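Local structure of UDP-glucose:anthocyanidin 3-O-glucosyltransferase (Clitoria ternatea, 4REL) at residues L150-C155 with L183-K188; L170-V175 with Q376-V381; D177-M182 with Q368-R373. The protein belongs to the GT-B class of plant glycosyltransferases, in which two Rossmann-like domains face each other across a cleft. One frame throughout, in Å; residues are numbered along the deposited sequence.

Contact 1. Residues L150-C155 with L183-K188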
loop_
_atom_site.group_PDB
_atom_site.type_symbol
_atom_site.label_atom_id
_atom_site.label_comp_id
_atom_site.label_asym_id
_atom_site.label_seq_id
_atom_site.Cartn_x
_atom_site.Cartn_y
_atom_site.Cartn_z
ATOM N N LEU A 150 9.315 -22.947 -4.485
ATOM C CA LEU A 150 8.517 -23.292 -5.666
ATOM C C LEU A 150 8.533 -22.149 -6.667
ATOM O O LEU A 150 8.649 -22.360 -7.879
ATOM C CB LEU A 150 7.067 -23.604 -5.289
ATOM C CG LEU A 150 6.798 -24.895 -4.524
ATOM C CD1 LEU A 150 5.295 -25.071 -4.298
ATOM C CD2 LEU A 150 7.393 -26.091 -5.267
ATOM N N ILE A 151 8.409 -20.933 -6.149
ATOM C CA ILE A 151 8.373 -19.755 -7.001
ATOM C C ILE A 151 9.710 -19.561 -7.723
ATOM O O ILE A 151 9.733 -19.344 -8.937
ATOM C CB ILE A 151 7.944 -18.512 -6.191
ATOM C CG1 ILE A 151 6.439 -18.592 -5.921
ATOM C CG2 ILE A 151 8.288 -17.236 -6.942
ATOM C CD1 ILE A 151 5.937 -17.674 -4.804
ATOM N N ARG A 152 10.819 -19.673 -6.994
ATOM C CA ARG A 152 12.134 -19.523 -7.613
ATOM C C ARG A 152 12.362 -20.590 -8.664
ATOM O O ARG A 152 12.900 -20.311 -9.742
ATOM C CB ARG A 152 13.246 -19.582 -6.569
ATOM C CG ARG A 152 13.233 -18.381 -5.641
ATOM C CD ARG A 152 14.410 -18.388 -4.701
ATOM N NE ARG A 152 14.510 -17.127 -3.969
ATOM C CZ ARG A 152 15.315 -16.940 -2.930
ATOM N NH1 ARG A 152 16.074 -17.936 -2.495
ATOM N NH2 ARG A 152 15.352 -15.765 -2.319
ATOM N N ASP A 153 11.960 -21.818 -8.356
ATOM C CA ASP A 153 12.141 -22.909 -9.305
ATOM C C ASP A 153 11.334 -22.667 -10.579
ATOM O O ASP A 153 11.853 -22.811 -11.690
ATOM C CB ASP A 153 11.768 -24.253 -8.676
ATOM C CG ASP A 153 12.357 -25.428 -9.441
ATOM O OD1 ASP A 153 13.493 -25.290 -9.946
ATOM O OD2 ASP A 153 11.687 -26.478 -9.545
ATOM N N LYS A 154 10.070 -22.287 -10.422
ATOM C CA LYS A 154 9.218 -22.017 -11.574
ATOM C C LYS A 154 9.713 -20.805 -12.377
ATOM O O LYS A 154 9.745 -20.841 -13.605
ATOM C CB LYS A 154 7.754 -21.830 -11.144
ATOM C CG LYS A 154 6.782 -21.670 -12.316
ATOM C CD LYS A 154 5.344 -21.945 -11.903
ATOM C CE LYS A 154 4.943 -23.387 -12.166
ATOM N NZ LYS A 154 4.380 -23.597 -13.538
ATOM N N CYS A 155 10.112 -19.739 -11.690
ATOM C CA CYS A 155 10.585 -18.546 -12.398
ATOM C C CYS A 155 11.868 -18.817 -13.168
ATOM O O CYS A 155 12.135 -18.179 -14.186
ATOM C CB CYS A 155 10.772 -17.369 -11.444
ATOM S SG CYS A 155 9.212 -16.746 -10.785
ATOM N N LEU A 183 13.424 -13.285 -5.901
ATOM C CA LEU A 183 14.174 -14.172 -6.783
ATOM C C LEU A 183 15.690 -13.949 -6.704
ATOM O O LEU A 183 16.467 -14.864 -7.002
ATOM C CB LEU A 183 13.714 -13.982 -8.231
ATOM C CG LEU A 183 12.240 -14.214 -8.560
ATOM C CD1 LEU A 183 12.018 -14.041 -10.051
ATOM C CD2 LEU A 183 11.782 -15.596 -8.111
ATOM N N ASP A 184 16.110 -12.736 -6.335
ATOM C CA ASP A 184 17.532 -12.383 -6.334
ATOM C C ASP A 184 18.327 -13.274 -5.385
ATOM O O ASP A 184 17.928 -13.474 -4.242
ATOM C CB ASP A 184 17.737 -10.924 -5.920
ATOM C CG ASP A 184 17.307 -9.937 -6.991
ATOM O OD1 ASP A 184 17.335 -10.290 -8.191
ATOM O OD2 ASP A 184 16.944 -8.798 -6.621
ATOM N N VAL A 185 19.447 -13.805 -5.872
ATOM C CA VAL A 185 20.352 -14.599 -5.046
ATOM C C VAL A 185 21.773 -14.051 -5.167
ATOM O O VAL A 185 22.161 -13.548 -6.223
ATOM C CB VAL A 185 20.330 -16.097 -5.436
ATOM C CG1 VAL A 185 18.995 -16.732 -5.055
ATOM C CG2 VAL A 185 20.603 -16.266 -6.925
ATOM N N GLY A 186 22.543 -14.137 -4.090
ATOM C CA GLY A 186 23.920 -13.676 -4.117
ATOM C C GLY A 186 24.083 -12.183 -3.889
ATOM O O GLY A 186 23.408 -11.602 -3.043
ATOM N N GLU A 187 24.985 -11.571 -4.653
ATOM C CA GLU A 187 25.298 -10.146 -4.519
ATOM C C GLU A 187 24.068 -9.253 -4.694
ATOM O O GLU A 187 23.999 -8.171 -4.113
ATOM C CB GLU A 187 26.396 -9.749 -5.521
ATOM C CG GLU A 187 26.900 -8.303 -5.416
ATOM C CD GLU A 187 26.157 -7.341 -6.337
ATOM O OE1 GLU A 187 25.781 -7.753 -7.458
ATOM O OE2 GLU A 187 25.950 -6.172 -5.937
ATOM N N LYS A 188 23.104 -9.706 -5.493
ATOM C CA LYS A 188 21.886 -8.936 -5.723
ATOM C C LYS A 188 20.994 -8.874 -4.471
ATOM O O LYS A 188 20.176 -7.957 -4.341
ATOM C CB LYS A 188 21.100 -9.504 -6.912
ATOM C CG LYS A 188 21.507 -8.942 -8.276
ATOM C CD LYS A 188 20.834 -9.718 -9.408
ATOM C CE LYS A 188 21.075 -9.072 -10.771
ATOM N NZ LYS A 188 20.212 -7.875 -10.991
#

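Contact 2. Residues L170-V175 with Q376-V381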
loop_
_atom_site.group_PDB
_atom_site.type_symbol
_atom_site.label_atom_id
_atom_site.label_comp_id
_atom_site.label_asym_id
_atom_site.label_seq_id
_atom_site.Cartn_x
_atom_site.Cartn_y
_atom_site.Cartn_z
ATOM N N LEU A 170 -4.911 -18.405 -6.267
ATOM C CA LEU A 170 -4.097 -17.420 -6.973
ATOM C C LEU A 170 -3.470 -17.988 -8.239
ATOM O O LEU A 170 -2.373 -17.587 -8.635
ATOM C CB LEU A 170 -3.013 -16.849 -6.046
ATOM C CG LEU A 170 -3.542 -16.064 -4.838
ATOM C CD1 LEU A 170 -2.385 -15.636 -3.943
ATOM C CD2 LEU A 170 -4.360 -14.862 -5.292
ATOM N N SER A 171 -4.180 -18.908 -8.882
ATOM C CA SER A 171 -3.692 -19.539 -10.111
ATOM C C SER A 171 -3.587 -18.561 -11.289
ATOM O O SER A 171 -2.935 -18.861 -12.287
ATOM C CB SER A 171 -4.565 -20.744 -10.492
ATOM O OG SER A 171 -5.876 -20.344 -10.862
ATOM N N LYS A 172 -4.215 -17.391 -11.185
ATOM C CA LYS A 172 -4.053 -16.386 -12.233
ATOM C C LYS A 172 -2.699 -15.675 -12.179
ATOM O O LYS A 172 -2.286 -15.073 -13.167
ATOM C CB LYS A 172 -5.190 -15.359 -12.202
ATOM C CG LYS A 172 -6.529 -15.881 -12.711
ATOM C CD LYS A 172 -6.449 -16.257 -14.188
ATOM C CE LYS A 172 -7.767 -16.845 -14.688
ATOM N NZ LYS A 172 -7.710 -17.219 -16.144
ATOM N N LEU A 173 -2.014 -15.730 -11.036
ATOM C CA LEU A 173 -0.697 -15.104 -10.921
ATOM C C LEU A 173 0.294 -15.828 -11.828
ATOM O O LEU A 173 0.219 -17.053 -11.994
ATOM C CB LEU A 173 -0.175 -15.121 -9.470
ATOM C CG LEU A 173 -0.970 -14.346 -8.422
ATOM C CD1 LEU A 173 -0.229 -14.353 -7.110
ATOM C CD2 LEU A 173 -1.150 -12.912 -8.899
ATOM N N ARG A 174 1.196 -15.062 -12.437
ATOM C CA ARG A 174 2.181 -15.625 -13.351
ATOM C C ARG A 174 3.602 -15.365 -12.886
ATOM O O ARG A 174 3.864 -14.461 -12.091
ATOM C CB ARG A 174 2.038 -15.010 -14.739
ATOM C CG ARG A 174 0.679 -15.154 -15.375
ATOM C CD ARG A 174 0.727 -14.345 -16.645
ATOM N NE ARG A 174 -0.509 -14.382 -17.404
ATOM C CZ ARG A 174 -0.648 -13.790 -18.587
ATOM N NH1 ARG A 174 0.375 -13.128 -19.118
ATOM N NH2 ARG A 174 -1.801 -13.862 -19.237
ATOM N N VAL A 175 4.520 -16.162 -13.419
ATOM C CA VAL A 175 5.943 -15.973 -13.220
ATOM C C VAL A 175 6.363 -14.508 -13.381
ATOM O O VAL A 175 7.091 -13.964 -12.547
ATOM C CB VAL A 175 6.716 -16.873 -14.205
ATOM C CG1 VAL A 175 8.121 -16.356 -14.440
ATOM C CG2 VAL A 175 6.738 -18.294 -13.687
ATOM N N GLN A 376 -6.423 -7.099 -13.255
ATOM C CA GLN A 376 -6.817 -7.492 -14.602
ATOM C C GLN A 376 -7.520 -8.849 -14.674
ATOM O O GLN A 376 -8.518 -8.991 -15.382
ATOM C CB GLN A 376 -5.610 -7.532 -15.538
ATOM C CG GLN A 376 -5.996 -7.818 -16.995
ATOM C CD GLN A 376 -4.798 -7.929 -17.914
ATOM O OE1 GLN A 376 -4.315 -6.929 -18.461
ATOM N NE2 GLN A 376 -4.305 -9.161 -18.095
ATOM N N ASP A 377 -6.989 -9.851 -13.976
ATOM C CA ASP A 377 -7.411 -11.242 -14.229
ATOM C C ASP A 377 -8.304 -11.870 -13.163
ATOM O O ASP A 377 -8.948 -12.896 -13.404
ATOM C CB ASP A 377 -6.190 -12.132 -14.486
ATOM C CG ASP A 377 -5.543 -11.857 -15.831
ATOM O OD1 ASP A 377 -6.074 -11.025 -16.590
ATOM O OD2 ASP A 377 -4.504 -12.479 -16.130
ATOM N N ILE A 378 -8.352 -11.253 -11.992
ATOM C CA ILE A 378 -9.183 -11.770 -10.917
ATOM C C ILE A 378 -10.420 -10.889 -10.710
ATOM O O ILE A 378 -11.543 -11.316 -10.998
ATOM C CB ILE A 378 -8.371 -11.950 -9.622
ATOM C CG1 ILE A 378 -7.254 -12.969 -9.862
ATOM C CG2 ILE A 378 -9.270 -12.404 -8.481
ATOM C CD1 ILE A 378 -6.394 -13.239 -8.623
ATOM N N TRP A 379 -10.219 -9.659 -10.243
ATOM C CA TRP A 379 -11.323 -8.700 -10.131
ATOM C C TRP A 379 -11.878 -8.289 -11.488
ATOM O O TRP A 379 -13.063 -7.950 -11.602
ATOM C CB TRP A 379 -10.862 -7.438 -9.412
ATOM C CG TRP A 379 -10.355 -7.655 -8.024
ATOM C CD1 TRP A 379 -10.649 -8.694 -7.185
ATOM C CD2 TRP A 379 -9.446 -6.811 -7.314
ATOM N NE1 TRP A 379 -9.989 -8.532 -5.988
ATOM C CE2 TRP A 379 -9.237 -7.388 -6.046
ATOM C CE3 TRP A 379 -8.797 -5.611 -7.624
ATOM C CZ2 TRP A 379 -8.400 -6.810 -5.093
ATOM C CZ3 TRP A 379 -7.966 -5.043 -6.685
ATOM C CH2 TRP A 379 -7.770 -5.642 -5.432
ATOM N N GLU A 380 -11.016 -8.314 -12.507
ATOM C CA GLU A 380 -11.336 -7.801 -13.842
ATOM C C GLU A 380 -11.894 -6.370 -13.817
ATOM O O GLU A 380 -12.928 -6.086 -14.434
ATOM C CB GLU A 380 -12.276 -8.756 -14.589
ATOM C CG GLU A 380 -11.689 -10.163 -14.725
ATOM C CD GLU A 380 -12.530 -11.095 -15.572
ATOM O OE1 GLU A 380 -13.082 -12.057 -15.010
ATOM O OE2 GLU A 380 -12.628 -10.871 -16.792
ATOM N N VAL A 381 -11.182 -5.473 -13.134
ATOM C CA VAL A 381 -11.607 -4.076 -13.013
ATOM C C VAL A 381 -10.582 -3.167 -13.666
ATOM O O VAL A 381 -10.511 -1.975 -13.379
ATOM C CB VAL A 381 -11.838 -3.637 -11.547
ATOM C CG1 VAL A 381 -13.054 -4.341 -10.953
ATOM C CG2 VAL A 381 -10.593 -3.865 -10.670
HETATM O O HOH W 1 -3.085 -14.905 -15.679
HETATM O O HOH W 2 -4.308 -13.297 -18.601
#

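Contact 3. Residues D177-M182 with Q368-R373. With KMP (3,5,7-trihydroxy-2-(4-hydroxyphenyl)-4H-chromen-4-one), chain B.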
loop_
_atom_site.group_PDB
_atom_site.type_symbol
_atom_site.label_atom_id
_atom_site.label_comp_id
_atom_site.label_asym_id
_atom_site.label_seq_id
_atom_site.Cartn_x
_atom_site.Cartn_y
_atom_site.Cartn_z
ATOM N N ASP A 177 4.837 -11.861 -12.833
ATOM C CA ASP A 177 4.293 -10.958 -11.819
ATOM C C ASP A 177 5.099 -10.950 -10.519
ATOM O O ASP A 177 4.940 -10.049 -9.698
ATOM C CB ASP A 177 2.847 -11.341 -11.494
ATOM C CG ASP A 177 1.959 -11.397 -12.725
ATOM O OD1 ASP A 177 2.152 -10.570 -13.644
ATOM O OD2 ASP A 177 1.056 -12.264 -12.762
ATOM N N VAL A 178 5.943 -11.962 -10.331
ATOM C CA VAL A 178 6.645 -12.173 -9.061
ATOM C C VAL A 178 7.609 -11.021 -8.742
ATOM O O VAL A 178 8.345 -10.572 -9.622
ATOM C CB VAL A 178 7.410 -13.509 -9.103
ATOM C CG1 VAL A 178 8.254 -13.702 -7.857
ATOM C CG2 VAL A 178 6.424 -14.671 -9.273
ATOM N N PRO A 179 7.596 -10.521 -7.491
ATOM C CA PRO A 179 8.567 -9.482 -7.117
ATOM C C PRO A 179 10.001 -9.940 -7.387
ATOM O O PRO A 179 10.384 -11.032 -6.955
ATOM C CB PRO A 179 8.342 -9.321 -5.610
ATOM C CG PRO A 179 6.899 -9.673 -5.414
ATOM C CD PRO A 179 6.659 -10.818 -6.387
ATOM N N GLN A 180 10.778 -9.134 -8.109
ATOM C CA GLN A 180 12.155 -9.516 -8.404
ATOM C C GLN A 180 12.954 -9.744 -7.121
ATOM O O GLN A 180 13.814 -10.627 -7.079
ATOM C CB GLN A 180 12.845 -8.470 -9.284
ATOM C CG GLN A 180 14.260 -8.842 -9.694
ATOM C CD GLN A 180 14.301 -10.065 -10.583
ATOM O OE1 GLN A 180 13.511 -10.189 -11.525
ATOM N NE2 GLN A 180 15.214 -10.986 -10.284
ATOM N N ASP A 181 12.659 -8.965 -6.080
ATOM C CA ASP A 181 13.374 -9.081 -4.806
ATOM C C ASP A 181 13.432 -10.516 -4.275
ATOM O O ASP A 181 14.431 -10.919 -3.674
ATOM C CB ASP A 181 12.746 -8.182 -3.724
ATOM C CG ASP A 181 13.014 -6.700 -3.944
ATOM O OD1 ASP A 181 14.083 -6.344 -4.473
ATOM O OD2 ASP A 181 12.146 -5.886 -3.569
ATOM N N MET A 182 12.371 -11.290 -4.494
ATOM C CA MET A 182 12.308 -12.609 -3.869
ATOM C C MET A 182 13.043 -13.659 -4.684
ATOM O O MET A 182 13.285 -14.767 -4.202
ATOM C CB MET A 182 10.870 -13.033 -3.536
ATOM C CG MET A 182 10.016 -13.489 -4.694
ATOM S SD MET A 182 8.423 -14.137 -4.091
ATOM C CE MET A 182 8.967 -15.526 -3.124
ATOM N N GLN A 368 3.675 -4.598 -6.847
ATOM C CA GLN A 368 2.770 -3.917 -7.773
ATOM C C GLN A 368 2.330 -4.847 -8.894
ATOM O O GLN A 368 1.208 -4.744 -9.396
ATOM C CB GLN A 368 3.445 -2.664 -8.337
ATOM C CG GLN A 368 3.628 -1.593 -7.269
ATOM C CD GLN A 368 4.572 -0.479 -7.669
ATOM O OE1 GLN A 368 5.041 -0.403 -8.812
ATOM N NE2 GLN A 368 4.864 0.399 -6.714
ATOM N N GLY A 369 3.215 -5.758 -9.281
ATOM C CA GLY A 369 2.897 -6.725 -10.317
ATOM C C GLY A 369 1.803 -7.688 -9.906
ATOM O O GLY A 369 0.963 -8.090 -10.728
ATOM N N ILE A 370 1.794 -8.047 -8.622
ATOM C CA ILE A 370 0.743 -8.901 -8.095
ATOM C C ILE A 370 -0.584 -8.156 -8.146
ATOM O O ILE A 370 -1.603 -8.710 -8.568
ATOM C CB ILE A 370 1.029 -9.338 -6.638
ATOM C CG1 ILE A 370 2.398 -10.025 -6.527
ATOM C CG2 ILE A 370 -0.089 -10.236 -6.139
ATOM C CD1 ILE A 370 2.555 -11.278 -7.397
ATOM N N ALA A 371 -0.569 -6.898 -7.704
ATOM C CA ALA A 371 -1.762 -6.069 -7.726
ATOM C C ALA A 371 -2.308 -5.918 -9.137
ATOM O O ALA A 371 -3.522 -6.038 -9.356
ATOM C CB ALA A 371 -1.480 -4.700 -7.103
ATOM N N ALA A 372 -1.413 -5.663 -10.094
ATOM C CA ALA A 372 -1.821 -5.464 -11.476
ATOM C C ALA A 372 -2.505 -6.725 -12.004
ATOM O O ALA A 372 -3.533 -6.646 -12.680
ATOM C CB ALA A 372 -0.618 -5.087 -12.351
ATOM N N ARG A 373 -1.934 -7.885 -11.701
ATOM C CA ARG A 373 -2.520 -9.154 -12.140
ATOM C C ARG A 373 -3.892 -9.396 -11.505
ATOM O O ARG A 373 -4.816 -9.865 -12.173
ATOM C CB ARG A 373 -1.586 -10.333 -11.830
ATOM C CG ARG A 373 -2.139 -11.709 -12.273
ATOM C CD ARG A 373 -2.236 -11.808 -13.802
ATOM N NE ARG A 373 -0.940 -11.518 -14.399
ATOM C CZ ARG A 373 -0.752 -11.149 -15.661
ATOM N NH1 ARG A 373 -1.783 -11.037 -16.493
ATOM N NH2 ARG A 373 0.472 -10.889 -16.092
HETATM C C1 KMP B . 7.625 -6.647 -2.199
HETATM C C2 KMP B . 6.716 -5.819 -1.562
HETATM C C3 KMP B . 7.136 -4.448 -1.199
HETATM C C4 KMP B . 8.504 -4.000 -1.528
HETATM C C5 KMP B . 9.344 -4.906 -2.164
HETATM C C6 KMP B . 8.910 -6.194 -2.490
HETATM C C9 KMP B . 6.206 -3.516 -0.519
HETATM C C10 KMP B . 6.709 -2.163 -0.190
HETATM C C11 KMP B . 8.118 -1.809 -0.562
HETATM C C14 KMP B . 8.707 -0.465 -0.271
HETATM C C15 KMP B . 8.096 0.444 0.591
HETATM C C16 KMP B . 8.671 1.681 0.835
HETATM C C17 KMP B . 9.862 2.025 0.214
HETATM C C18 KMP B . 10.480 1.126 -0.646
HETATM C C19 KMP B . 9.904 -0.115 -0.884
HETATM O O12 KMP B . 8.923 -2.730 -1.204
HETATM O O13 KMP B . 5.038 -3.874 -0.236
HETATM O O24 KMP B . 10.420 3.245 0.453
HETATM O O27 KMP B . 5.861 -1.294 0.427
HETATM O O29 KMP B . 9.778 -7.039 -3.112
HETATM O O30 KMP B . 5.456 -6.241 -1.268
HETATM O O HOH W 3 4.899 -7.835 -8.093
HETATM O O HOH W 4 2.274 -7.884 -13.506
#

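Contact 1. Residues L150-C155 with L183-K188
Leu183 and Arg152 both leave their backbones with CG opposite the carbonyl carbon and beside the backbone N (chi1 -58° and -68°), and from there their side chains slide past each other in opposite directions. The leucine reaches in to helix 148-157, while the arginine, extended from CG to NE, runs out along the incoming loop. The branched end of Leu183 comes to rest between successive turns of the helix. Its CD1 touches Cys155 CB at 3.8 Å, and its CD2 lies 3.9 Å from Cys155 SG. The same CD2 meets the preceding turn, where Ile151 CG2 is 4.0 Å away and the isoleucine side chain crosses the leucine at about a right angle. Arg152 CG is likewise 4.0 Å from Leu183 CD2. Val178, in the loop just ahead of this segment, packs against Ile151, Cys155 and Leu183 and continues the apolar patch inward.

No hydrogen bond links the two segments directly. Arg152 NE instead donates to the backbone oxygen of Met182, the residue immediately before Leu183, which fixes the guanidinium beside the loop. Val185 CG1 then lies over one face of that group, 4.1 Å from NH1 and offset toward the rim. The CB of Asp184 points away from the helix; the side chain lies about 8 Å from the bound KMP, and its OD1 accepts a bond from Gln180 NE2, a bond internal to the loop. Helix 148-157 is thus joined, through one inserted leucine and one arginine held at a backbone carbonyl, to the loop that leads on to helix 191-197, a surface join in the GT-B domain built on the seven-stranded parallel sheet.

Contact 2. Residues L170-V175 with Q376-V381
The guanidinium of Arg174 and the carboxylate of Asp377 approach without pairing: Asp377 OD2 lies 4.3 Å from Arg174 NH2, well out of the guanidinium plane, and no N-H points at it. At the other carboxylate oxygen, OD1, the neighbouring Gln376 NE2 donates a bond of 3.0 Å (N-H...O 160°), with OD1 close to the amide plane but met from above the carboxylate plane, 35° out of it. This is an interdomain contact of the GT-B fold. A type I beta turn, Leu170 to Leu173, in the long loop after helix 148-157 leans on the end of helix 368-378, the helix of the beta-alpha-beta unit that joins strands 359-361 and 382-384 of the six-stranded sheet.

Water takes over where the charges do not meet. One molecule accepts from Arg174 NE at 3.1 Å and donates both to Lys172 O and to Asp377 OD2, tying a backbone carbonyl and an arginine side chain of the loop to the helix. A second donates to Asp377 OD2 at 2.6 Å and accepts only a weak bond from Arg174 NH2. Both charged groups have direct partners elsewhere, Arg174 NH1 with Glu176 and Asp377 OD2 with Arg373 NH1.

Below the polar layer the packing is aliphatic. Lys172 and Ile378 slide past each other in opposite directions, with Lys172 CB 3.9 Å from Ile378 CG1. A bend at chi2 (-64°) brings the lysine chain across Asp377 at about a right angle, so that Lys172 CD lies 4.1 Å from Asp377 CB. Deeper still, the branch ends meet, Leu170 CD2 standing 4.2 Å from Ile378 CD1.

Contact 3. Residues D177-M182 with Q368-R373
A side-on, two-nitrogen salt bridge is buried here between two segments that come very close: Arg373 holds Asp177 with NE on OD2 at 2.7 Å (N-H...O 161°) and with NH2 on OD1 at 3.0 Å. Both oxygens are met on their syn side near the guanidinium plane, although the two flat groups are turned 37° apart. Bends at chi2 and chi3 (67° for the first) curl the arginine back so that its NE edge meets the acid. Asp177 OD2 also accepts from Arg174 N, which fixes the carboxylate to its own loop.

The backbones approach to 4.7 Å between the CA atoms of Asp177 and Gly369, a residue with no side chain to hold them apart. In GT-B terms, the start of helix 368-378, from the domain of the six-stranded sheet, here meets a loop of the other domain. Water bridges the polar atoms left between them: one donates to Asp177 OD1 and Gly369 O, and another donates to Asp177 O at 2.7 Å while accepting weakly from Ile370 N. Ile370 CD1 lies 3.5 Å from Asp177 O and also reaches Pro179 CD. Beyond Pro179 the loop enters the ligand pocket, where KMP O29 donates to Asp181 OD2 at 2.7 Å and Pro179 CB lies 3.7 Å from the same hydroxyl.

Contact 3 is buried, whereas contacts 1 and 2 lie at the surface. All three draw on the loop between helices 148-157 and 191-197. Contact 1 ties it to a helix of its own domain, mainly by apolar packing, while contacts 2 and 3 set it against opposite ends of helix 368-378 across the domain interface. Chemistry follows burial along that helix: direct ion pairing in contact 3 gives way to water-mediated links in contact 2. The contacts also touch one another. Val175 of contact 2 packs on Lys154 and Cys155 of contact 1, and Leu173 rests against Ile370 and Arg373 of contact 3.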